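Local coordinates for protein toluene, o-xylene monooxygenase oxygenase subunit (Pseudomonas stutzeri, PDB 2INC) that forms part of the oxygenase component of toluene/o-xylene monooxygenase, an enzyme system that probably hydroxylates aromatic hydrocarbons with molecular oxygen, at residues Pro120-Phe125 with Lys180-Val185. Sequence-based numbering, arbitrary orientation.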
loop_
_atom_site.group_PDB
_atom_site.type_symbol
_atom_site.label_atom_id
_atom_site.label_comp_id
_atom_site.label_asym_id
_atom_site.label_seq_id
_atom_site.Cartn_x
_atom_site.Cartn_y
_atom_site.Cartn_z
ATOM N N PRO B 120 24.194 -27.409 -17.145
ATOM C CA PRO B 120 25.105 -26.452 -17.787
ATOM C C PRO B 120 24.433 -25.274 -18.431
ATOM O O PRO B 120 25.104 -24.307 -18.771
ATOM C CB PRO B 120 25.826 -27.271 -18.866
ATOM C CG PRO B 120 25.700 -28.674 -18.422
ATOM C CD PRO B 120 24.375 -28.769 -17.715
ATOM N N ALA B 121 23.122 -25.326 -18.582
ATOM C CA ALA B 121 22.389 -24.188 -19.102
ATOM C C ALA B 121 22.535 -22.919 -18.222
ATOM O O ALA B 121 22.182 -21.840 -18.687
ATOM C CB ALA B 121 20.926 -24.539 -19.299
ATOM N N ARG B 122 23.105 -23.010 -17.005
ATOM C CA ARG B 122 23.334 -21.784 -16.243
ATOM C C ARG B 122 24.265 -20.838 -17.047
ATOM O O ARG B 122 24.106 -19.607 -17.006
ATOM C CB ARG B 122 23.830 -22.061 -14.816
ATOM C CG ARG B 122 25.326 -22.374 -14.663
ATOM C CD ARG B 122 25.691 -22.298 -13.185
ATOM N NE ARG B 122 27.107 -22.675 -12.992
ATOM C CZ ARG B 122 27.487 -23.891 -12.677
ATOM N NH1 ARG B 122 26.554 -24.820 -12.460
ATOM N NH2 ARG B 122 28.775 -24.164 -12.515
ATOM N N TYR B 123 25.215 -21.413 -17.790
ATOM C CA TYR B 123 26.108 -20.600 -18.642
ATOM C C TYR B 123 25.317 -19.999 -19.803
ATOM O O TYR B 123 25.380 -18.796 -20.096
ATOM C CB TYR B 123 27.350 -21.423 -19.093
ATOM C CG TYR B 123 28.195 -21.751 -17.879
ATOM C CD1 TYR B 123 29.079 -20.809 -17.375
ATOM C CD2 TYR B 123 28.076 -22.970 -17.203
ATOM C CE1 TYR B 123 29.819 -21.051 -16.244
ATOM C CE2 TYR B 123 28.843 -23.202 -16.003
ATOM C CZ TYR B 123 29.691 -22.247 -15.568
ATOM O OH TYR B 123 30.458 -22.391 -14.397
ATOM N N LEU B 124 24.552 -20.803 -20.477
ATOM C CA LEU B 124 23.880 -20.295 -21.636
ATOM C C LEU B 124 22.864 -19.189 -21.232
ATOM O O LEU B 124 22.790 -18.173 -21.893
ATOM C CB LEU B 124 23.189 -21.433 -22.365
ATOM C CG LEU B 124 22.415 -20.995 -23.606
ATOM C CD1 LEU B 124 23.238 -20.055 -24.568
ATOM C CD2 LEU B 124 22.063 -22.275 -24.384
ATOM N N PHE B 125 22.126 -19.375 -20.145
ATOM C CA PHE B 125 21.115 -18.381 -19.738
ATOM C C PHE B 125 21.786 -17.107 -19.267
ATOM O O PHE B 125 21.275 -16.017 -19.550
ATOM C CB PHE B 125 20.159 -18.923 -18.623
ATOM C CG PHE B 125 19.269 -20.066 -19.065
ATOM C CD1 PHE B 125 18.744 -20.959 -18.102
ATOM C CD2 PHE B 125 18.931 -20.260 -20.391
ATOM C CE1 PHE B 125 17.919 -22.018 -18.446
ATOM C CE2 PHE B 125 18.108 -21.334 -20.771
ATOM C CZ PHE B 125 17.590 -22.215 -19.797
ATOM N N LYS B 180 29.551 -28.679 -9.783
ATOM C CA LYS B 180 31.002 -28.686 -9.969
ATOM C C LYS B 180 31.408 -28.854 -11.432
ATOM O O LYS B 180 32.370 -28.256 -11.879
ATOM C CB LYS B 180 31.627 -29.792 -9.132
ATOM C CG LYS B 180 31.641 -29.440 -7.685
ATOM C CD LYS B 180 32.196 -30.576 -6.839
ATOM C CE LYS B 180 31.872 -30.339 -5.374
ATOM N NZ LYS B 180 31.868 -31.628 -4.604
ATOM N N ARG B 181 30.644 -29.633 -12.191
ATOM C CA ARG B 181 31.090 -29.999 -13.509
ATOM C C ARG B 181 30.598 -29.167 -14.668
ATOM O O ARG B 181 31.059 -29.384 -15.810
ATOM C CB ARG B 181 30.720 -31.451 -13.779
ATOM C CG ARG B 181 31.891 -32.288 -13.575
ATOM C CD ARG B 181 31.841 -32.846 -12.241
ATOM N NE ARG B 181 31.786 -34.285 -12.384
ATOM C CZ ARG B 181 32.373 -35.102 -11.518
ATOM N NH1 ARG B 181 33.020 -34.573 -10.473
ATOM N NH2 ARG B 181 32.329 -36.423 -11.705
ATOM N N GLU B 182 29.661 -28.243 -14.425
ATOM C CA GLU B 182 28.938 -27.664 -15.572
ATOM C C GLU B 182 29.883 -26.845 -16.441
ATOM O O GLU B 182 29.707 -26.764 -17.643
ATOM C CB GLU B 182 27.792 -26.756 -15.112
ATOM C CG GLU B 182 26.572 -27.537 -14.662
ATOM C CD GLU B 182 26.712 -28.158 -13.265
ATOM O OE1 GLU B 182 25.963 -29.136 -12.994
ATOM O OE2 GLU B 182 27.518 -27.659 -12.452
ATOM N N ARG B 183 30.852 -26.181 -15.832
ATOM C CA ARG B 183 31.724 -25.328 -16.681
ATOM C C ARG B 183 32.487 -26.189 -17.729
ATOM O O ARG B 183 32.667 -25.815 -18.874
ATOM C CB ARG B 183 32.715 -24.549 -15.819
ATOM C CG ARG B 183 33.604 -23.599 -16.665
ATOM C CD ARG B 183 34.449 -22.758 -15.782
ATOM N NE ARG B 183 35.367 -21.882 -16.529
ATOM C CZ ARG B 183 36.017 -20.854 -15.975
ATOM N NH1 ARG B 183 35.855 -20.563 -14.704
ATOM N NH2 ARG B 183 36.804 -20.094 -16.717
ATOM N N ASP B 184 32.964 -27.334 -17.299
ATOM C CA ASP B 184 33.698 -28.219 -18.186
ATOM C C ASP B 184 32.768 -28.822 -19.239
ATOM O O ASP B 184 33.139 -29.031 -20.385
ATOM C CB ASP B 184 34.293 -29.276 -17.328
ATOM C CG ASP B 184 35.497 -28.768 -16.590
ATOM O OD1 ASP B 184 36.184 -27.850 -17.127
ATOM O OD2 ASP B 184 35.780 -29.289 -15.510
ATOM N N VAL B 185 31.550 -29.113 -18.857
ATOM C CA VAL B 185 30.578 -29.563 -19.866
ATOM C C VAL B 185 30.334 -28.444 -20.900
ATOM O O VAL B 185 30.487 -28.659 -22.091
ATOM C CB VAL B 185 29.249 -29.993 -19.215
ATOM C CG1 VAL B 185 28.265 -30.480 -20.262
ATOM C CG2 VAL B 185 29.479 -31.126 -18.262
#
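Arg122 and Glu182 meet at about a right angle, and a buried salt bridge joins them where their side chains cross. NH1 of Arg122 donates to OE2 of Glu182 over 3.0 Å, fairly straight at 159°. The carboxylate oxygen lies close to the guanidinium plane, whereas the nitrogen approaches from well above the carboxylate plane. CB of Glu182 lies over one face of the guanidinium, and a bend at the second torsion (chi2 77°) turns the carboxylate back toward NH1. Its other oxygen, OE1, is held by Thr119 and the backbone N of Gly179, so the carboxylate, suited to gathering several donors, ties the salt bridge to the residues just before both segments.

NH2 of Arg122 makes a more bent bond (136°) to OH of Tyr123, which is tilted from the guanidinium plane, while NE hydrogen-bonds to the backbone of another protein's chain; an arginine can serve all three directions at once. Tyrosine suits its place because the flat ring sets its edge against CB of Glu182, with CE2 3.8 Å away, and stacks with Trp186, while OH accepts from Arg122. Arg183 passes its CB 3.4 Å from that OH, then extends away to a salt bridge with Glu187. On the apolar side, CG of Pro120 packs against CG1 of Val185 at 3.6 Å, two compact side chains that allow close approach.

In this all-helical hydroxylase fold of the ferritin clan, the contact packs short helix 182-188 against the beginning of helix 121-138, with Trp192 of helix 190-202 touching Pro120 and Val185, and helix 142-172 bringing Thr166 to Glu182.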